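Local coordinates for xylose isomerase-like TIM barrel domain-containing protein (Thermus thermophilus, PDB 3AYV) that is of uncertain activity but binds zinc ions and may, as in the AP endonuclease family, act on the phosphodiester bonds of damaged DNA, at residues Leu73-Arg76 / Arg77-Gly81; Leu113-Ala116 / Glu117-Leu121; Pro177-Ala180 / Leu181-His185. All blocks are in the same frame, centred on the assembly; numbering follows the deposited sequence.

Interaction 1. Residues Leu73-Arg76 / Arg77-Gly81; sequences LTLR and RLLFG
Leu73 to Gly81 is a run of regular alpha-helix in which four backbone N-H groups each reach the carbonyl four residues back, from Arg77 N to Leu73 O at 2.8 Å through to Phe80 N to Arg76 O at 2.9 Å. Thr74 O and Leu75 O accept from Leu78 N and Leu79 N in the same way. On one flank Leu73 lies against Arg77. Leu73 carries CG anti to its amide nitrogen (chi1 178°), which, with chi2, brings CD1 toward Arg77 and over the centre of its guanidinium, 3.9 Å above the plane. Arg77 CG lies 3.2 Å from Leu73 O, and a bend at chi2 (-77°) carries the guanidinium to Leu73 CD1. Further Arg77 contacts are made with Pro32 and Leu61. Shortening Arg77 to an alanine here is likely to leave Leu73 CD1 without the flat group it rests on and open a gap beside Pro32 and Leu61. On another flank Leu75 and Leu79 cross obliquely, Leu79 CD1 meeting Leu75 CG at 3.8 Å and Leu79 CG lying 3.3 Å from Leu75 O. This leucine pair faces helix 120-129, where Leu75 touches Leu121 and Val122 and Leu79 touches Arg125. Thr74 and Leu78 form the buried side. The hydroxyl of Thr74 bonds to Val70 O and to the amide of Asp62, pinning the helix to the preceding loop, and its CG2 comes 4.3 Å from Leu78 CD1. The Leu78 side chain lies about 8 Å from those of the zinc ligands His55 and His96. Pairing of residues four apart is the ordinary pattern of an alpha-helix; this one, with one side buried, is the crossover helix between strands 52-55 and 92-96 of the TIM barrel.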
loop_
_atom_site.group_PDB
_atom_site.type_symbol
_atom_site.label_atom_id
_atom_site.label_comp_id
_atom_site.label_asym_id
_atom_site.label_seq_id
_atom_site.Cartn_x
_atom_site.Cartn_y
_atom_site.Cartn_z
ATOM N N LEU A 73 -15.971 9.798 8.403
ATOM C CA LEU A 73 -15.885 9.344 7.016
ATOM C C LEU A 73 -14.725 8.348 6.804
ATOM O O LEU A 73 -14.885 7.304 6.117
ATOM C CB LEU A 73 -15.724 10.551 6.075
ATOM C CG LEU A 73 -15.574 10.167 4.596
ATOM C CD1 LEU A 73 -16.870 9.552 3.952
ATOM C CD2 LEU A 73 -15.079 11.367 3.774
ATOM N N THR A 74 -13.568 8.679 7.391
ATOM C CA THR A 74 -12.367 7.844 7.277
ATOM C C THR A 74 -12.639 6.440 7.834
ATOM O O THR A 74 -12.330 5.436 7.183
ATOM C CB THR A 74 -11.151 8.467 8.018
ATOM O OG1 THR A 74 -10.886 9.762 7.450
ATOM C CG2 THR A 74 -9.896 7.618 7.811
ATOM N N LEU A 75 -13.218 6.398 9.028
ATOM C CA LEU A 75 -13.571 5.108 9.618
ATOM C C LEU A 75 -14.524 4.321 8.714
ATOM O O LEU A 75 -14.262 3.129 8.450
ATOM C CB LEU A 75 -14.129 5.274 11.035
ATOM C CG LEU A 75 -14.395 3.971 11.806
ATOM C CD1 LEU A 75 -13.098 3.145 11.932
ATOM C CD2 LEU A 75 -14.982 4.321 13.188
ATOM N N ARG A 76 -15.584 4.974 8.220
ATOM C CA ARG A 76 -16.544 4.315 7.302
ATOM C C ARG A 76 -15.868 3.798 6.025
ATOM O O ARG A 76 -16.136 2.658 5.580
ATOM C CB ARG A 76 -17.741 5.225 6.967
ATOM C CG ARG A 76 -18.689 5.497 8.133
ATOM C CD ARG A 76 -19.989 6.262 7.712
ATOM N NE ARG A 76 -19.801 7.540 7.000
ATOM C CZ ARG A 76 -19.688 8.736 7.598
ATOM N NH1 ARG A 76 -19.688 8.844 8.920
ATOM N NH2 ARG A 76 -19.535 9.829 6.869
ATOM N N ARG A 77 -14.975 4.611 5.451
ATOM C CA ARG A 77 -14.227 4.236 4.245
ATOM C C ARG A 77 -13.328 2.996 4.451
ATOM O O ARG A 77 -13.280 2.086 3.573
ATOM C CB ARG A 77 -13.371 5.415 3.752
ATOM C CG ARG A 77 -14.181 6.558 3.121
ATOM C CD ARG A 77 -14.615 6.201 1.730
ATOM N NE ARG A 77 -15.288 7.292 1.010
ATOM C CZ ARG A 77 -16.567 7.293 0.655
ATOM N NH1 ARG A 77 -17.364 6.270 0.975
ATOM N NH2 ARG A 77 -17.048 8.312 -0.040
ATOM N N LEU A 78 -12.589 2.965 5.568
ATOM C CA LEU A 78 -11.720 1.832 5.849
ATOM C C LEU A 78 -12.531 0.537 6.100
ATOM O O LEU A 78 -12.207 -0.513 5.545
ATOM C CB LEU A 78 -10.800 2.114 7.045
ATOM C CG LEU A 78 -9.815 3.272 6.802
ATOM C CD1 LEU A 78 -8.984 3.460 8.054
ATOM C CD2 LEU A 78 -8.891 2.961 5.595
ATOM N N LEU A 79 -13.573 0.643 6.904
ATOM C CA LEU A 79 -14.425 -0.520 7.244
ATOM C C LEU A 79 -15.175 -1.080 6.021
ATOM O O LEU A 79 -15.186 -2.306 5.792
ATOM C CB LEU A 79 -15.380 -0.162 8.379
ATOM C CG LEU A 79 -14.733 0.124 9.749
ATOM C CD1 LEU A 79 -15.817 0.611 10.716
ATOM C CD2 LEU A 79 -14.018 -1.106 10.313
ATOM N N PHE A 80 -15.741 -0.197 5.210
ATOM C CA PHE A 80 -16.450 -0.638 4.009
ATOM C C PHE A 80 -15.486 -1.220 2.987
ATOM O O PHE A 80 -15.751 -2.289 2.399
ATOM C CB PHE A 80 -17.310 0.476 3.409
ATOM C CG PHE A 80 -18.390 -0.045 2.484
ATOM C CD1 PHE A 80 -19.139 -1.172 2.843
ATOM C CD2 PHE A 80 -18.624 0.550 1.262
ATOM C CE1 PHE A 80 -20.126 -1.678 1.991
ATOM C CE2 PHE A 80 -19.624 0.057 0.401
ATOM C CZ PHE A 80 -20.362 -1.045 0.762
ATOM N N GLY A 81 -14.335 -0.561 2.821
ATOM C CA GLY A 81 -13.273 -1.058 1.957
ATOM C C GLY A 81 -12.856 -2.470 2.382
ATOM O O GLY A 81 -12.602 -3.329 1.520
#

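Interaction 2. Residues Leu113-Ala116 / Glu117-Leu121; sequences LPLA and EALGL
Glu117 bonds through its amide to Leu113 O at 2.9 Å, while its side chain, on the exposed side, reaches back to the same turn through a water. Anti at chi1 (171°) and extended beyond CG, the chain stretches outward until OE2 accepts a hydrogen bond from this water, at 2.9 Å. That same water donates to Pro114 O at 2.7 Å. Pro114 O thus has two donors, the water and the amide of Ala118, and the bridge links the carboxylate to the backbone of the preceding turn. Ala116 comes next: its O accepts a hydrogen bond from His153 NE2 and its methyl rests on Ala152, so Ala116 joins the turn to helix 147-153 through both its carbonyl and its methyl. Leu115 and Leu119 form the buried side. Leu119 lays CD1 against Leu115 CG at 3.8 Å, and its own CG sits 3.3 Å from Leu115 O. The Leu115 side chain leaves with CG anti to the amide nitrogen (chi1 -180°), which swings its isobutyl end onto Leu119, although its CB starts off away from it. Leu115 also packs on Ser97, and Leu119 on Leu63 and His153. The Leu119 amide divides between two carbonyls, Leu115 O at 2.9 Å with a bent N-H...O angle of 139°, and Ala116 O in a weak bond at 3.4 Å. Just beyond, Gly120 N bonds to Glu117 O, a spacing of three residues where the strong bonds before it span four. The shorter spacing and the split amide of Leu119 are characteristic of a kink joining two consecutive helices, here 112-118 and 120-129 in the excursion between barrel strands 92-96 and 132-136.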
loop_
_atom_site.group_PDB
_atom_site.type_symbol
_atom_site.label_atom_id
_atom_site.label_comp_id
_atom_site.label_asym_id
_atom_site.label_seq_id
_atom_site.Cartn_x
_atom_site.Cartn_y
_atom_site.Cartn_z
ATOM N N LEU A 113 0.504 6.575 19.029
ATOM C CA LEU A 113 -0.403 5.789 19.872
ATOM C C LEU A 113 -1.879 6.182 19.676
ATOM O O LEU A 113 -2.753 5.300 19.683
ATOM C CB LEU A 113 0.025 5.788 21.358
ATOM C CG LEU A 113 1.082 4.706 21.711
ATOM C CD1 LEU A 113 0.576 3.272 21.438
ATOM C CD2 LEU A 113 2.433 4.947 21.036
ATOM N N PRO A 114 -2.169 7.495 19.466
ATOM C CA PRO A 114 -3.547 7.825 19.123
ATOM C C PRO A 114 -4.005 7.120 17.842
ATOM O O PRO A 114 -5.167 6.685 17.753
ATOM C CB PRO A 114 -3.495 9.356 18.937
ATOM C CG PRO A 114 -2.505 9.768 20.002
ATOM C CD PRO A 114 -1.420 8.706 19.864
ATOM N N LEU A 115 -3.113 6.995 16.862
ATOM C CA LEU A 115 -3.444 6.214 15.651
ATOM C C LEU A 115 -3.679 4.712 15.968
ATOM O O LEU A 115 -4.673 4.131 15.519
ATOM C CB LEU A 115 -2.388 6.375 14.555
ATOM C CG LEU A 115 -2.699 5.581 13.261
ATOM C CD1 LEU A 115 -3.947 6.197 12.597
ATOM C CD2 LEU A 115 -1.495 5.646 12.332
ATOM N N ALA A 116 -2.820 4.116 16.787
ATOM C CA ALA A 116 -2.979 2.691 17.137
ATOM C C ALA A 116 -4.349 2.487 17.767
ATOM O O ALA A 116 -5.044 1.497 17.483
ATOM C CB ALA A 116 -1.878 2.252 18.116
ATOM N N GLU A 117 -4.733 3.424 18.636
ATOM C CA GLU A 117 -6.023 3.353 19.285
ATOM C C GLU A 117 -7.169 3.513 18.284
ATOM O O GLU A 117 -8.113 2.737 18.289
ATOM C CB GLU A 117 -6.109 4.403 20.405
ATOM C CG GLU A 117 -7.518 4.521 20.987
ATOM C CD GLU A 117 -7.606 5.598 22.047
ATOM O OE1 GLU A 117 -7.623 5.251 23.250
ATOM O OE2 GLU A 117 -7.635 6.791 21.656
ATOM N N ALA A 118 -7.069 4.509 17.407
ATOM C CA ALA A 118 -8.107 4.769 16.416
ATOM C C ALA A 118 -8.266 3.603 15.428
ATOM O O ALA A 118 -9.362 3.395 14.846
ATOM C CB ALA A 118 -7.806 6.090 15.667
ATOM N N LEU A 119 -7.203 2.834 15.258
ATOM C CA LEU A 119 -7.226 1.689 14.349
ATOM C C LEU A 119 -7.854 0.448 14.985
ATOM O O LEU A 119 -8.027 -0.552 14.299
ATOM C CB LEU A 119 -5.822 1.340 13.878
ATOM C CG LEU A 119 -5.285 2.289 12.789
ATOM C CD1 LEU A 119 -3.827 2.021 12.636
ATOM C CD2 LEU A 119 -6.046 2.028 11.459
ATOM N N GLY A 120 -8.187 0.528 16.273
ATOM C CA GLY A 120 -8.763 -0.629 17.014
ATOM C C GLY A 120 -9.856 -1.357 16.224
ATOM O O GLY A 120 -9.750 -2.570 15.996
ATOM N N LEU A 121 -10.889 -0.621 15.801
ATOM C CA LEU A 121 -12.046 -1.209 15.072
ATOM C C LEU A 121 -11.676 -1.729 13.698
ATOM O O LEU A 121 -12.261 -2.696 13.206
ATOM C CB LEU A 121 -13.197 -0.209 14.933
ATOM C CG LEU A 121 -13.960 0.206 16.196
ATOM C CD1 LEU A 121 -15.071 1.190 15.799
ATOM C CD2 LEU A 121 -14.523 -0.988 17.028
HETATM O O HOH W 1 -7.186 7.878 19.048
#

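Interaction 3. Residues Pro177-Ala180 / Leu181-His185; sequences PWLA and LAPEH
Leu179 O accepts the amide of Ala182 at 2.9 Å, closing a type I beta turn from Leu179 to Ala182. One residue earlier Leu181 N bonds to Trp178 O at 3.0 Å. In both pairs the donor stands well above the carbonyl plane, by 56° at Trp178 O, and the spacing is three residues rather than four. Leu181 lays its CB 3.3 Å from Trp178 O; with CG anti to its own carbonyl carbon (chi1 -69°), CG stays 3.7 Å from Trp178 O and the side chain runs onto Phe159 of strand 158-162. Ala182 then takes a positive phi of 66°, which turns the chain out of the helical path. Pro183 follows, its CD packed 3.4 Å from Leu179 O and its CG meeting Leu179 CD2 at 4.0 Å, while the ring also touches Phe159 and Phe161. The CB of Trp178 points away from the turn; its NE1 bonds to Thr172 O, and its indole meets the ring of Phe161 with the planes close to parallel. Lacking an N-H, Pro183 can give Leu179 O no further backbone hydrogen bond; turn, positive phi and proline together imply that the helical hydrogen-bond pattern stops here and the chain turns toward strand 185-188.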
loop_
_atom_site.group_PDB
_atom_site.type_symbol
_atom_site.label_atom_id
_atom_site.label_comp_id
_atom_site.label_asym_id
_atom_site.label_seq_id
_atom_site.Cartn_x
_atom_site.Cartn_y
_atom_site.Cartn_z
ATOM N N PRO A 177 16.562 2.472 7.180
ATOM C CA PRO A 177 15.749 2.639 8.392
ATOM C C PRO A 177 14.316 2.106 8.226
ATOM O O PRO A 177 13.720 1.601 9.200
ATOM C CB PRO A 177 15.768 4.162 8.597
ATOM C CG PRO A 177 17.112 4.572 8.046
ATOM C CD PRO A 177 17.299 3.700 6.829
ATOM N N TRP A 178 13.766 2.221 7.011
ATOM C CA TRP A 178 12.416 1.742 6.731
ATOM C C TRP A 178 12.369 0.232 6.614
ATOM O O TRP A 178 11.446 -0.420 7.117
ATOM C CB TRP A 178 11.836 2.379 5.463
ATOM C CG TRP A 178 11.841 3.879 5.484
ATOM C CD1 TRP A 178 12.822 4.691 4.967
ATOM C CD2 TRP A 178 10.830 4.755 6.006
ATOM N NE1 TRP A 178 12.499 6.018 5.159
ATOM C CE2 TRP A 178 11.284 6.091 5.793
ATOM C CE3 TRP A 178 9.580 4.551 6.632
ATOM C CZ2 TRP A 178 10.544 7.218 6.189
ATOM C CZ3 TRP A 178 8.844 5.685 7.051
ATOM C CH2 TRP A 178 9.334 7.004 6.807
ATOM N N LEU A 179 13.356 -0.326 5.929
ATOM C CA LEU A 179 13.501 -1.785 5.852
ATOM C C LEU A 179 13.613 -2.449 7.233
ATOM O O LEU A 179 13.210 -3.599 7.402
ATOM C CB LEU A 179 14.729 -2.114 5.011
ATOM C CG LEU A 179 14.516 -1.756 3.530
ATOM C CD1 LEU A 179 15.819 -1.894 2.708
ATOM C CD2 LEU A 179 13.404 -2.588 2.938
ATOM N N ALA A 180 14.150 -1.707 8.202
ATOM C CA ALA A 180 14.274 -2.204 9.583
ATOM C C ALA A 180 12.919 -2.491 10.247
ATOM O O ALA A 180 12.852 -3.179 11.279
ATOM C CB ALA A 180 15.135 -1.258 10.435
ATOM N N LEU A 181 11.833 -1.992 9.650
ATOM C CA LEU A 181 10.477 -2.250 10.164
ATOM C C LEU A 181 9.947 -3.586 9.667
ATOM O O LEU A 181 8.821 -3.973 9.960
ATOM C CB LEU A 181 9.513 -1.137 9.737
ATOM C CG LEU A 181 9.696 0.257 10.341
ATOM C CD1 LEU A 181 8.633 1.208 9.767
ATOM C CD2 LEU A 181 9.580 0.223 11.859
ATOM N N ALA A 182 10.744 -4.250 8.835
ATOM C CA ALA A 182 10.416 -5.593 8.369
ATOM C C ALA A 182 9.152 -5.631 7.484
ATOM O O ALA A 182 8.200 -6.367 7.755
ATOM C CB ALA A 182 10.349 -6.603 9.583
ATOM N N PRO A 183 9.150 -4.848 6.381
ATOM C CA PRO A 183 7.975 -4.881 5.501
ATOM C C PRO A 183 7.686 -6.272 4.946
ATOM O O PRO A 183 8.603 -6.945 4.441
ATOM C CB PRO A 183 8.356 -3.924 4.347
ATOM C CG PRO A 183 9.852 -3.860 4.366
ATOM C CD PRO A 183 10.250 -4.027 5.834
ATOM N N GLU A 184 6.432 -6.685 5.009
ATOM C CA GLU A 184 6.050 -7.939 4.405
ATOM C C GLU A 184 5.512 -7.742 2.993
ATOM O O GLU A 184 5.230 -8.716 2.296
ATOM C CB GLU A 184 5.074 -8.714 5.309
ATOM C CG GLU A 184 3.688 -8.116 5.443
ATOM C CD GLU A 184 2.952 -8.636 6.661
ATOM O OE1 GLU A 184 1.896 -9.255 6.464
ATOM O OE2 GLU A 184 3.420 -8.407 7.801
ATOM N N HIS A 185 5.427 -6.472 2.566
ATOM C CA HIS A 185 4.713 -6.079 1.355
ATOM C C HIS A 185 5.489 -4.889 0.843
ATOM O O HIS A 185 5.845 -3.989 1.619
ATOM C CB HIS A 185 3.299 -5.635 1.736
ATOM C CG HIS A 185 2.265 -5.860 0.686
ATOM N ND1 HIS A 185 1.679 -4.825 -0.012
ATOM C CD2 HIS A 185 1.665 -6.991 0.253
ATOM C CE1 HIS A 185 0.759 -5.309 -0.828
ATOM N NE2 HIS A 185 0.746 -6.627 -0.697
#

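How the interactions relate
From the N terminus, the three contacts follow in series; none nests within or crosses another, and each closes just a turn or so of local chain. Interaction 1 lies within helix 68-87, between the third and fourth barrel strands. Interaction 2 lies in the next excursion, before strand 132-136, and the two touch: Leu79 CD2 packs on Leu121 O at 3.7 Å, so helix 68-87 meets the start of helix 120-129. Interaction 3 ends helix 176-179 ahead of strand 185-188, across the chain's centre from interaction 1; their nearest atoms are about 14 Å apart. Together they mark three beta-to-beta connections around the barrel that holds the zinc ions.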